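Local structure of glycerol dehydratase (Clostridium butyricum, 1R9D) at residues D150-G155 against E496-H501; S546-V551 against L618-E623; H446-F451 against C504-I509. The protein probably dehydrates glycerol without the help of vitamin B12, as a member of the glycyl radical family of lyases. All blocks are in the same frame, centred on the assembly; numbering follows the deposited sequence.

Contact 1 of 3, residues D150-G155 against E496-H501; sequences DVFTVG and EYFVKH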
ATOM      1  N   ASP A 150       3.214  19.587  24.293  1.00 33.78           N
ATOM      2  CA  ASP A 150       2.728  19.273  25.637  1.00 32.85           C
ATOM      3  C   ASP A 150       1.237  19.567  25.806  1.00 31.18           C
ATOM      4  O   ASP A 150       0.806  20.001  26.876  1.00 30.06           O
ATOM      5  CB  ASP A 150       3.510  20.048  26.712  1.00 33.85           C
ATOM      6  CG  ASP A 150       4.874  19.446  27.002  1.00 36.00           C
ATOM      7  OD1 ASP A 150       5.137  18.301  26.569  1.00 35.45           O
ATOM      8  OD2 ASP A 150       5.682  20.118  27.684  1.00 36.51           O
ATOM      9  N   VAL A 151       0.453  19.349  24.752  1.00 29.02           N
ATOM     10  CA  VAL A 151      -0.988  19.567  24.832  1.00 27.30           C
ATOM     11  C   VAL A 151      -1.711  18.221  24.764  1.00 26.94           C
ATOM     12  O   VAL A 151      -2.700  17.999  25.466  1.00 26.58           O
ATOM     13  CB  VAL A 151      -1.495  20.486  23.696  1.00 27.36           C
ATOM     14  CG1 VAL A 151      -3.018  20.518  23.686  1.00 26.05           C
ATOM     15  CG2 VAL A 151      -0.954  21.896  23.891  1.00 27.72           C
ATOM     16  N   PHE A 152      -1.220  17.324  23.912  1.00 25.62           N
ATOM     17  CA  PHE A 152      -1.821  16.003  23.791  1.00 25.15           C
ATOM     18  C   PHE A 152      -0.760  14.974  23.411  1.00 25.31           C
ATOM     19  O   PHE A 152       0.361  15.336  23.054  1.00 26.44           O
ATOM     20  CB  PHE A 152      -2.952  16.025  22.747  1.00 25.25           C
ATOM     21  CG  PHE A 152      -2.488  16.278  21.339  1.00 24.36           C
ATOM     22  CD1 PHE A 152      -1.994  15.241  20.553  1.00 24.63           C
ATOM     23  CD2 PHE A 152      -2.533  17.561  20.799  1.00 23.47           C
ATOM     24  CE1 PHE A 152      -1.551  15.477  19.252  1.00 23.82           C
ATOM     25  CE2 PHE A 152      -2.092  17.808  19.500  1.00 23.97           C
ATOM     26  CZ  PHE A 152      -1.600  16.764  18.723  1.00 24.21           C
ATOM     27  N   THR A 153      -1.108  13.697  23.516  1.00 24.40           N
ATOM     28  CA  THR A 153      -0.186  12.625  23.159  1.00 24.67           C
ATOM     29  C   THR A 153      -0.908  11.533  22.384  1.00 23.81           C
ATOM     30  O   THR A 153      -2.011  11.133  22.746  1.00 24.07           O
ATOM     31  CB  THR A 153       0.458  11.968  24.400  1.00 25.81           C
ATOM     32  OG1 THR A 153       1.226  10.829  23.984  1.00 25.39           O
ATOM     33  CG2 THR A 153      -0.602  11.508  25.389  1.00 24.69           C
ATOM     34  N   VAL A 154      -0.281  11.067  21.309  1.00 23.41           N
ATOM     35  CA  VAL A 154      -0.848   9.997  20.499  1.00 22.88           C
ATOM     36  C   VAL A 154       0.129   8.830  20.553  1.00 23.20           C
ATOM     37  O   VAL A 154       0.193   8.009  19.644  1.00 23.24           O
ATOM     38  CB  VAL A 154      -1.052  10.432  19.027  1.00 21.82           C
ATOM     39  CG1 VAL A 154      -2.196  11.440  18.931  1.00 22.01           C
ATOM     40  CG2 VAL A 154       0.225  11.048  18.480  1.00 22.13           C
ATOM     41  N   GLY A 155       0.882   8.758  21.645  1.00 23.12           N
ATOM     42  CA  GLY A 155       1.858   7.694  21.792  1.00 23.60           C
ATOM     43  C   GLY A 155       1.357   6.261  21.843  1.00 23.59           C
ATOM     44  O   GLY A 155       2.032   5.356  21.352  1.00 24.66           O
ATOM     45  N   GLU A 496     -10.033  24.043  18.974  1.00 26.41           N
ATOM     46  CA  GLU A 496     -10.156  23.676  17.568  1.00 28.72           C
ATOM     47  C   GLU A 496      -8.831  23.341  16.898  1.00 28.15           C
ATOM     48  O   GLU A 496      -8.721  22.343  16.179  1.00 27.91           O
ATOM     49  CB  GLU A 496     -10.841  24.810  16.804  1.00 30.69           C
ATOM     50  CG  GLU A 496     -10.882  24.626  15.297  1.00 36.68           C
ATOM     51  CD  GLU A 496     -11.565  25.788  14.602  1.00 41.48           C
ATOM     52  OE1 GLU A 496     -11.166  26.952  14.852  1.00 44.65           O
ATOM     53  OE2 GLU A 496     -12.500  25.543  13.807  1.00 44.07           O
ATOM     54  N   TYR A 497      -7.824  24.174  17.136  1.00 26.79           N
ATOM     55  CA  TYR A 497      -6.515  23.979  16.533  1.00 26.67           C
ATOM     56  C   TYR A 497      -5.832  22.688  16.971  1.00 27.03           C
ATOM     57  O   TYR A 497      -5.380  21.902  16.138  1.00 26.12           O
ATOM     58  CB  TYR A 497      -5.600  25.160  16.864  1.00 27.76           C
ATOM     59  CG  TYR A 497      -4.227  25.058  16.229  1.00 27.92           C
ATOM     60  CD1 TYR A 497      -4.041  25.368  14.884  1.00 29.77           C
ATOM     61  CD2 TYR A 497      -3.124  24.616  16.961  1.00 29.28           C
ATOM     62  CE1 TYR A 497      -2.794  25.242  14.276  1.00 29.97           C
ATOM     63  CE2 TYR A 497      -1.865  24.482  16.360  1.00 30.09           C
ATOM     64  CZ  TYR A 497      -1.714  24.798  15.016  1.00 30.71           C
ATOM     65  OH  TYR A 497      -0.487  24.662  14.400  1.00 31.75           O
ATOM     66  N   PHE A 498      -5.753  22.463  18.276  1.00 25.78           N
ATOM     67  CA  PHE A 498      -5.086  21.264  18.765  1.00 26.22           C
ATOM     68  C   PHE A 498      -5.863  19.969  18.564  1.00 25.28           C
ATOM     69  O   PHE A 498      -5.257  18.917  18.362  1.00 25.21           O
ATOM     70  CB  PHE A 498      -4.686  21.460  20.228  1.00 25.77           C
ATOM     71  CG  PHE A 498      -3.577  22.456  20.406  1.00 28.05           C
ATOM     72  CD1 PHE A 498      -2.267  22.123  20.070  1.00 28.15           C
ATOM     73  CD2 PHE A 498      -3.848  23.751  20.835  1.00 28.34           C
ATOM     74  CE1 PHE A 498      -1.239  23.067  20.154  1.00 29.53           C
ATOM     75  CE2 PHE A 498      -2.825  24.705  20.921  1.00 28.48           C
ATOM     76  CZ  PHE A 498      -1.520  24.361  20.580  1.00 27.94           C
ATOM     77  N   VAL A 499      -7.192  20.026  18.605  1.00 23.70           N
ATOM     78  CA  VAL A 499      -7.965  18.811  18.380  1.00 24.16           C
ATOM     79  C   VAL A 499      -7.775  18.406  16.917  1.00 24.01           C
ATOM     80  O   VAL A 499      -7.666  17.227  16.601  1.00 24.01           O
ATOM     81  CB  VAL A 499      -9.470  19.013  18.670  1.00 22.14           C
ATOM     82  CG1 VAL A 499     -10.256  17.787  18.221  1.00 22.33           C
ATOM     83  CG2 VAL A 499      -9.680  19.226  20.164  1.00 24.06           C
ATOM     84  N   LYS A 500      -7.712  19.393  16.028  1.00 25.05           N
ATOM     85  CA  LYS A 500      -7.518  19.110  14.611  1.00 26.16           C
ATOM     86  C   LYS A 500      -6.224  18.325  14.388  1.00 26.29           C
ATOM     87  O   LYS A 500      -6.214  17.308  13.693  1.00 26.13           O
ATOM     88  CB  LYS A 500      -7.458  20.409  13.800  1.00 28.06           C
ATOM     89  CG  LYS A 500      -7.373  20.173  12.299  1.00 30.31           C
ATOM     90  CD  LYS A 500      -6.451  21.162  11.605  1.00 34.74           C
ATOM     91  CE  LYS A 500      -6.914  22.596  11.765  1.00 36.72           C
ATOM     92  NZ  LYS A 500      -6.002  23.537  11.045  1.00 39.02           N
ATOM     93  N   HIS A 501      -5.128  18.787  14.979  1.00 25.13           N
ATOM     94  CA  HIS A 501      -3.859  18.092  14.790  1.00 25.23           C
ATOM     95  C   HIS A 501      -3.758  16.747  15.495  1.00 24.71           C
ATOM     96  O   HIS A 501      -3.052  15.854  15.028  1.00 25.41           O
ATOM     97  CB  HIS A 501      -2.704  19.022  15.166  1.00 25.62           C
ATOM     98  CG  HIS A 501      -2.493  20.118  14.168  1.00 26.48           C
ATOM     99  ND1 HIS A 501      -2.037  19.874  12.889  1.00 27.93           N
ATOM    100  CD2 HIS A 501      -2.767  21.443  14.223  1.00 28.06           C
ATOM    101  CE1 HIS A 501      -2.043  21.002  12.199  1.00 28.67           C
ATOM    102  NE2 HIS A 501      -2.482  21.969  12.985  1.00 28.74           N
TER
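Val151 and Phe152 press against Phe498 where the short strand 152-153 meets helix 484-516. This is a helix-on-sheet contact in a chain whose family, that of pyruvate formate lyase, is built round an alpha/beta barrel. The tight part is the valine on the phenylalanine. Val151 CG2 lies over one face of the Phe498 ring, 4.0 Å from its centroid and 15° off the normal, a CH-pi contact. Val151 CG1, anti to the backbone N (chi1 171°), reaches the base of the same ring, 3.9 Å from Phe498 CG. A beta-branched residue suits this place because its two methyls spread across a flat neighbour. The opposite face of Phe498 is covered by Tyr497 CD2, so the ring is sandwiched.

Between the two aromatic rings the approach is looser: Phe152 CE2 meets the edge of the Phe498 ring, 4.4 Å from Phe498 CD1, yet sits close to the helix backbone, 3.5 Å from Phe498 O. Ile456 and Leu459 of helix 453-461 complete the apolar surroundings of Val151 and Phe498. The outer side of the helix is different in character: Tyr497 and Lys500 are partly exposed, and Lys500 packs on Ile194 of the second subunit. His501 sends its imidazole away from the strand, where ND1 bonds Thr143 OG1, and meets Phe152 mainly through its backbone: Phe152 CZ stops 3.9 Å from His501 C.

Contact 2 of 3, residues S546-V551 against L618-E623; sequences SGPQGV and LVYCRE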
ATOM      1  N   SER A 546     -12.805   5.938  16.217  1.00 20.67           N
ATOM      2  CA  SER A 546     -11.501   6.382  16.716  1.00 20.92           C
ATOM      3  C   SER A 546     -11.864   7.156  17.986  1.00 21.48           C
ATOM      4  O   SER A 546     -12.782   7.976  17.963  1.00 20.87           O
ATOM      5  CB  SER A 546     -10.786   7.280  15.710  1.00 21.66           C
ATOM      6  OG  SER A 546     -10.258   6.512  14.639  1.00 22.92           O
ATOM      7  N   GLY A 547     -11.167   6.892  19.089  1.00 22.42           N
ATOM      8  CA  GLY A 547     -11.529   7.550  20.338  1.00 22.61           C
ATOM      9  C   GLY A 547     -10.455   8.199  21.197  1.00 22.78           C
ATOM     10  O   GLY A 547      -9.728   7.509  21.915  1.00 22.52           O
ATOM     11  N   PRO A 548     -10.336   9.535  21.137  1.00 22.56           N
ATOM     12  CA  PRO A 548      -9.364  10.326  21.899  1.00 21.82           C
ATOM     13  C   PRO A 548      -9.990  10.838  23.207  1.00 22.80           C
ATOM     14  O   PRO A 548     -11.164  11.215  23.234  1.00 23.05           O
ATOM     15  CB  PRO A 548      -9.010  11.437  20.925  1.00 22.22           C
ATOM     16  CG  PRO A 548     -10.352  11.723  20.288  1.00 22.96           C
ATOM     17  CD  PRO A 548     -10.946  10.346  20.064  1.00 22.24           C
ATOM     18  N   GLN A 549      -9.196  10.859  24.278  1.00 21.85           N
ATOM     19  CA  GLN A 549      -9.657  11.253  25.617  1.00 22.00           C
ATOM     20  C   GLN A 549      -9.343  12.659  26.099  1.00 22.34           C
ATOM     21  O   GLN A 549      -8.227  13.152  25.930  1.00 22.85           O
ATOM     22  CB  GLN A 549      -9.076  10.292  26.660  1.00 22.48           C
ATOM     23  CG  GLN A 549      -9.789   8.972  26.799  1.00 22.23           C
ATOM     24  CD  GLN A 549     -10.198   8.403  25.465  1.00 24.32           C
ATOM     25  OE1 GLN A 549     -11.326   8.604  25.018  1.00 23.36           O
ATOM     26  NE2 GLN A 549      -9.277   7.701  24.811  1.00 23.79           N
ATOM     27  N   GLY A 550     -10.335  13.286  26.728  1.00 21.98           N
ATOM     28  CA  GLY A 550     -10.134  14.605  27.298  1.00 22.45           C
ATOM     29  C   GLY A 550      -9.807  14.398  28.769  1.00 22.63           C
ATOM     30  O   GLY A 550     -10.463  13.602  29.449  1.00 22.83           O
ATOM     31  N   VAL A 551      -8.785  15.095  29.260  1.00 22.33           N
ATOM     32  CA  VAL A 551      -8.364  14.980  30.655  1.00 22.39           C
ATOM     33  C   VAL A 551      -8.377  16.349  31.331  1.00 22.55           C
ATOM     34  O   VAL A 551      -7.846  17.313  30.786  1.00 23.80           O
ATOM     35  CB  VAL A 551      -6.932  14.406  30.746  1.00 22.05           C
ATOM     36  CG1 VAL A 551      -6.521  14.235  32.210  1.00 21.94           C
ATOM     37  CG2 VAL A 551      -6.869  13.076  29.996  1.00 22.31           C
ATOM     38  N   LEU A 618     -17.973  19.977  26.596  1.00 24.08           N
ATOM     39  CA  LEU A 618     -18.681  19.913  25.323  1.00 24.28           C
ATOM     40  C   LEU A 618     -17.918  20.574  24.191  1.00 23.86           C
ATOM     41  O   LEU A 618     -18.041  20.162  23.040  1.00 24.29           O
ATOM     42  CB  LEU A 618     -20.071  20.545  25.449  1.00 24.82           C
ATOM     43  CG  LEU A 618     -21.159  19.597  25.960  1.00 25.69           C
ATOM     44  CD1 LEU A 618     -22.427  20.385  26.324  1.00 27.36           C
ATOM     45  CD2 LEU A 618     -21.461  18.556  24.883  1.00 25.84           C
ATOM     46  N   VAL A 619     -17.139  21.609  24.499  1.00 23.56           N
ATOM     47  CA  VAL A 619     -16.362  22.280  23.464  1.00 22.93           C
ATOM     48  C   VAL A 619     -15.374  21.262  22.885  1.00 23.96           C
ATOM     49  O   VAL A 619     -15.186  21.182  21.670  1.00 24.23           O
ATOM     50  CB  VAL A 619     -15.597  23.488  24.035  1.00 22.92           C
ATOM     51  CG1 VAL A 619     -14.650  24.061  22.988  1.00 24.21           C
ATOM     52  CG2 VAL A 619     -16.603  24.557  24.479  1.00 24.24           C
ATOM     53  N   TYR A 620     -14.748  20.487  23.764  1.00 22.55           N
ATOM     54  CA  TYR A 620     -13.812  19.450  23.333  1.00 22.14           C
ATOM     55  C   TYR A 620     -14.565  18.381  22.530  1.00 22.13           C
ATOM     56  O   TYR A 620     -14.169  18.015  21.423  1.00 22.54           O
ATOM     57  CB  TYR A 620     -13.165  18.793  24.552  1.00 22.04           C
ATOM     58  CG  TYR A 620     -12.394  17.533  24.221  1.00 22.11           C
ATOM     59  CD1 TYR A 620     -11.164  17.598  23.564  1.00 22.54           C
ATOM     60  CD2 TYR A 620     -12.911  16.280  24.532  1.00 21.60           C
ATOM     61  CE1 TYR A 620     -10.466  16.444  23.224  1.00 24.17           C
ATOM     62  CE2 TYR A 620     -12.218  15.108  24.194  1.00 23.21           C
ATOM     63  CZ  TYR A 620     -10.996  15.203  23.541  1.00 22.88           C
ATOM     64  OH  TYR A 620     -10.295  14.061  23.212  1.00 23.88           O
ATOM     65  N   CYS A 621     -15.663  17.893  23.094  1.00 22.55           N
ATOM     66  CA  CYS A 621     -16.445  16.846  22.445  1.00 23.96           C
ATOM     67  C   CYS A 621     -16.962  17.225  21.055  1.00 22.94           C
ATOM     68  O   CYS A 621     -16.925  16.406  20.135  1.00 22.47           O
ATOM     69  CB  CYS A 621     -17.607  16.424  23.353  1.00 23.99           C
ATOM     70  SG  CYS A 621     -17.092  15.583  24.905  1.00 31.72           S
ATOM     71  N   ARG A 622     -17.431  18.460  20.894  1.00 23.29           N
ATOM     72  CA  ARG A 622     -17.944  18.904  19.597  1.00 23.52           C
ATOM     73  C   ARG A 622     -16.845  18.974  18.541  1.00 23.82           C
ATOM     74  O   ARG A 622     -17.105  18.748  17.358  1.00 23.30           O
ATOM     75  CB  ARG A 622     -18.621  20.272  19.715  1.00 24.45           C
ATOM     76  CG  ARG A 622     -19.849  20.291  20.610  1.00 26.79           C
ATOM     77  CD  ARG A 622     -20.423  21.698  20.689  1.00 29.27           C
ATOM     78  NE  ARG A 622     -21.476  21.821  21.693  1.00 32.33           N
ATOM     79  CZ  ARG A 622     -21.434  22.678  22.709  1.00 33.35           C
ATOM     80  NH1 ARG A 622     -20.390  23.488  22.857  1.00 32.74           N
ATOM     81  NH2 ARG A 622     -22.437  22.730  23.576  1.00 34.61           N
ATOM     82  N   GLU A 623     -15.625  19.294  18.958  1.00 23.97           N
ATOM     83  CA  GLU A 623     -14.521  19.351  18.013  1.00 24.08           C
ATOM     84  C   GLU A 623     -14.174  17.936  17.545  1.00 23.37           C
ATOM     85  O   GLU A 623     -14.025  17.695  16.351  1.00 23.59           O
ATOM     86  CB  GLU A 623     -13.279  19.994  18.644  1.00 26.20           C
ATOM     87  CG  GLU A 623     -13.378  21.495  18.915  1.00 27.84           C
ATOM     88  CD  GLU A 623     -13.782  22.303  17.694  1.00 29.19           C
ATOM     89  OE1 GLU A 623     -13.250  22.043  16.591  1.00 28.57           O
ATOM     90  OE2 GLU A 623     -14.626  23.215  17.841  1.00 31.18           O
TER
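Tyr620 crosses from helix 607-624 to Pro548 and Gly550 on strand 543-551. The short segments 548-551 and 618-623 run nearly antiparallel, at 166°, and their axes approach to 9.7 Å. The tyrosine CB leaves the helix toward the strand, and with CG anti to the backbone N (chi1 169°) the ring extends from the helix to the strand. Along the ring, CD1 touches the neighbouring helix 484-516 at Val499 CG2. CE2 comes against the strand backbone, 3.6 Å from Gly550 N. CZ follows at 3.9 Å from Gly550 CA, and this alpha carbon sits over the ring face, 4.2 Å from the centroid and 27° off its normal, in a CH-pi contact. Glycine suits the position because its bare backbone lets the ring come this close.

At the tip, Tyr620 OH donates a weak hydrogen bond of 3.0 Å to Pro548 O, which lies at the ring edge near its plane. The pyrrolidine ring of Pro548 flanks the hydroxyl, with CB 3.7 Å from Tyr620 OH. Phe451 and Met502 add to the packing round the tyrosine.

Gln549 turns away from the helix. Its NE2 donates to Gly547 O at 2.9 Å and also bonds Asp447 OD1, its OE1 is bonded to Asn697 ND2, and the side chain lies about 6 Å from a bound glycerol. On the helix-facing side the chemistry is simpler: the weak bond gives the hydroxyl of a buried phenol a backbone acceptor amid largely apolar packing.

Contact 3 of 3, residues H446-F451 against C504-I509; sequences HDSAFF and CADNCI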
ATOM      1  N   HIS A 446     -10.347   2.628  20.647  1.00 22.31           N
ATOM      2  CA  HIS A 446     -10.854   3.242  21.879  1.00 22.93           C
ATOM      3  C   HIS A 446      -9.928   4.068  22.790  1.00 23.96           C
ATOM      4  O   HIS A 446     -10.394   4.660  23.771  1.00 24.00           O
ATOM      5  CB  HIS A 446     -11.582   2.174  22.694  1.00 21.75           C
ATOM      6  CG  HIS A 446     -12.758   1.573  21.980  1.00 22.65           C
ATOM      7  ND1 HIS A 446     -13.929   2.269  21.754  1.00 21.83           N
ATOM      8  CD2 HIS A 446     -12.941   0.347  21.435  1.00 20.23           C
ATOM      9  CE1 HIS A 446     -14.781   1.496  21.104  1.00 21.11           C
ATOM     10  NE2 HIS A 446     -14.207   0.325  20.898  1.00 21.32           N
ATOM     11  N   ASP A 447      -8.629   4.095  22.511  1.00 23.30           N
ATOM     12  CA  ASP A 447      -7.734   4.944  23.299  1.00 24.03           C
ATOM     13  C   ASP A 447      -6.631   5.443  22.380  1.00 24.17           C
ATOM     14  O   ASP A 447      -5.443   5.158  22.566  1.00 23.96           O
ATOM     15  CB  ASP A 447      -7.141   4.217  24.508  1.00 25.14           C
ATOM     16  CG  ASP A 447      -6.464   5.182  25.477  1.00 27.29           C
ATOM     17  OD1 ASP A 447      -6.589   6.410  25.264  1.00 26.72           O
ATOM     18  OD2 ASP A 447      -5.823   4.729  26.450  1.00 28.75           O
ATOM     19  N   SER A 448      -7.052   6.203  21.378  1.00 22.20           N
ATOM     20  CA  SER A 448      -6.151   6.738  20.372  1.00 22.62           C
ATOM     21  C   SER A 448      -5.324   7.943  20.809  1.00 22.69           C
ATOM     22  O   SER A 448      -4.376   8.319  20.124  1.00 23.80           O
ATOM     23  CB  SER A 448      -6.946   7.091  19.112  1.00 24.38           C
ATOM     24  OG  SER A 448      -7.827   8.179  19.346  1.00 26.01           O
ATOM     25  N   ALA A 449      -5.673   8.548  21.942  1.00 22.46           N
ATOM     26  CA  ALA A 449      -4.929   9.710  22.423  1.00 22.53           C
ATOM     27  C   ALA A 449      -5.455  10.260  23.742  1.00 22.44           C
ATOM     28  O   ALA A 449      -6.571   9.951  24.153  1.00 22.53           O
ATOM     29  CB  ALA A 449      -4.966  10.813  21.376  1.00 22.22           C
ATOM     30  N   PHE A 450      -4.621  11.055  24.410  1.00 23.13           N
ATOM     31  CA  PHE A 450      -5.006  11.732  25.651  1.00 22.31           C
ATOM     32  C   PHE A 450      -4.793  13.207  25.330  1.00 22.33           C
ATOM     33  O   PHE A 450      -3.764  13.585  24.761  1.00 22.33           O
ATOM     34  CB  PHE A 450      -4.127  11.319  26.840  1.00 22.78           C
ATOM     35  CG  PHE A 450      -4.450   9.961  27.395  1.00 22.95           C
ATOM     36  CD1 PHE A 450      -3.560   8.907  27.235  1.00 24.53           C
ATOM     37  CD2 PHE A 450      -5.638   9.739  28.084  1.00 23.78           C
ATOM     38  CE1 PHE A 450      -3.848   7.645  27.759  1.00 24.90           C
ATOM     39  CE2 PHE A 450      -5.937   8.486  28.611  1.00 23.84           C
ATOM     40  CZ  PHE A 450      -5.037   7.436  28.448  1.00 24.11           C
ATOM     41  N   PHE A 451      -5.769  14.031  25.695  1.00 22.05           N
ATOM     42  CA  PHE A 451      -5.743  15.466  25.410  1.00 21.06           C
ATOM     43  C   PHE A 451      -5.872  16.251  26.716  1.00 20.51           C
ATOM     44  O   PHE A 451      -6.794  16.019  27.489  1.00 21.65           O
ATOM     45  CB  PHE A 451      -6.914  15.790  24.478  1.00 21.37           C
ATOM     46  CG  PHE A 451      -6.913  17.190  23.946  1.00 23.72           C
ATOM     47  CD1 PHE A 451      -6.352  17.475  22.704  1.00 24.38           C
ATOM     48  CD2 PHE A 451      -7.514  18.219  24.666  1.00 23.70           C
ATOM     49  CE1 PHE A 451      -6.393  18.765  22.180  1.00 25.49           C
ATOM     50  CE2 PHE A 451      -7.561  19.517  24.153  1.00 24.24           C
ATOM     51  CZ  PHE A 451      -7.003  19.792  22.909  1.00 25.32           C
ATOM     52  N   CYS A 504      -5.602  14.404  13.165  1.00 26.19           N
ATOM     53  CA  CYS A 504      -4.827  14.181  11.948  1.00 26.89           C
ATOM     54  C   CYS A 504      -3.667  13.234  12.258  1.00 25.67           C
ATOM     55  O   CYS A 504      -3.375  12.330  11.474  1.00 23.25           O
ATOM     56  CB  CYS A 504      -4.291  15.506  11.394  1.00 29.99           C
ATOM     57  SG  CYS A 504      -5.590  16.598  10.753  1.00 41.15           S
ATOM     58  N   ALA A 505      -3.017  13.438  13.404  1.00 23.95           N
ATOM     59  CA  ALA A 505      -1.901  12.579  13.814  1.00 23.08           C
ATOM     60  C   ALA A 505      -2.394  11.139  13.968  1.00 22.86           C
ATOM     61  O   ALA A 505      -1.734  10.192  13.521  1.00 22.87           O
ATOM     62  CB  ALA A 505      -1.307  13.078  15.135  1.00 22.81           C
ATOM     63  N   ASP A 506      -3.551  10.976  14.603  1.00 21.20           N
ATOM     64  CA  ASP A 506      -4.144   9.655  14.787  1.00 21.91           C
ATOM     65  C   ASP A 506      -4.376   8.991  13.431  1.00 22.49           C
ATOM     66  O   ASP A 506      -4.079   7.806  13.250  1.00 23.24           O
ATOM     67  CB  ASP A 506      -5.485   9.767  15.517  1.00 21.73           C
ATOM     68  CG  ASP A 506      -5.351   9.593  17.016  1.00 23.85           C
ATOM     69  OD1 ASP A 506      -6.277  10.009  17.740  1.00 25.07           O
ATOM     70  OD2 ASP A 506      -4.335   9.020  17.471  1.00 23.16           O
ATOM     71  N   ASN A 507      -4.908   9.750  12.479  1.00 21.54           N
ATOM     72  CA  ASN A 507      -5.172   9.189  11.161  1.00 22.18           C
ATOM     73  C   ASN A 507      -3.904   8.733  10.440  1.00 22.80           C
ATOM     74  O   ASN A 507      -3.939   7.767   9.679  1.00 22.98           O
ATOM     75  CB  ASN A 507      -5.959  10.182  10.296  1.00 22.34           C
ATOM     76  CG  ASN A 507      -7.426  10.270  10.703  1.00 23.15           C
ATOM     77  OD1 ASN A 507      -7.969   9.347  11.318  1.00 22.92           O
ATOM     78  ND2 ASN A 507      -8.078  11.375  10.350  1.00 23.66           N
ATOM     79  N   CYS A 508      -2.786   9.418  10.681  1.00 22.23           N
ATOM     80  CA  CYS A 508      -1.523   9.036  10.056  1.00 22.62           C
ATOM     81  C   CYS A 508      -1.025   7.714  10.641  1.00 23.14           C
ATOM     82  O   CYS A 508      -0.465   6.880   9.926  1.00 22.52           O
ATOM     83  CB  CYS A 508      -0.469  10.131  10.258  1.00 23.71           C
ATOM     84  SG  CYS A 508      -0.784  11.651   9.314  1.00 26.07           S
ATOM     85  N   ILE A 509      -1.240   7.529  11.940  1.00 21.99           N
ATOM     86  CA  ILE A 509      -0.844   6.307  12.628  1.00 22.37           C
ATOM     87  C   ILE A 509      -1.749   5.168  12.154  1.00 22.86           C
ATOM     88  O   ILE A 509      -1.312   4.022  12.027  1.00 21.87           O
ATOM     89  CB  ILE A 509      -0.974   6.484  14.157  1.00 22.40           C
ATOM     90  CG1 ILE A 509       0.021   7.547  14.625  1.00 21.48           C
ATOM     91  CG2 ILE A 509      -0.718   5.162  14.884  1.00 22.39           C
ATOM     92  CD1 ILE A 509      -0.212   7.990  16.064  1.00 23.37           C
TER
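Ser448 OG donates a hydrogen bond of 2.9 Å to Asp506 OD1, joining segment 446-451 to helix 484-516 of the barrel-like PFL fold. The hydroxyl meets the carboxylate from above, 50° out of its plane. Ser448 OG is placed there by a chi1 of 67°, which sets it between the backbone N and the carbonyl carbon. A serine suits the spot because it supplies a hydroxyl donor on a short side chain, and the acid comes close: Ser448 CB is only 3.3 Å from Asp506 OD1. The second carboxylate oxygen, OD2, stands 2.7 Å from Ser448 O, so the aspartate straddles one residue, facing both its side chain and its backbone. Ala449 offers no more than a methyl, with CB 3.9 Å from Asp506 OD1, and Val154 closes in from the neighbouring loop.

One residue back, Asp447 OD2 is hydrogen-bonded to O2 of the bound glycerol; the Ser448 side chain, on which Tyr157 packs, lies about 9 Å from that ligand. All three touching residues are buried. An acid enclosed like this, with a backbone oxygen close to its carboxylate, would probably have its ionisation shifted toward the neutral form.

From the N terminus, segment 150-155 comes first and waits through 340 residues for its partner. Segment 446-451, which opens contact 3, falls within that loop. Helix 484-516 then closes contact 1 at 496-501 and, further along the same helix, contact 3 at 504-509, so these two contacts cross. Contact 2 follows in series, its 66-residue loop running from strand 543-551 to helix 607-624. One sheet unites all three: strand 449-452 lies between 152-153 and 543-551, with Thr153 N 2.9 Å from Phe450 O and Gln549 N 2.8 Å from Ala449 O. The two helices also touch, Val499 of contact 1 packing on Glu623 of contact 2.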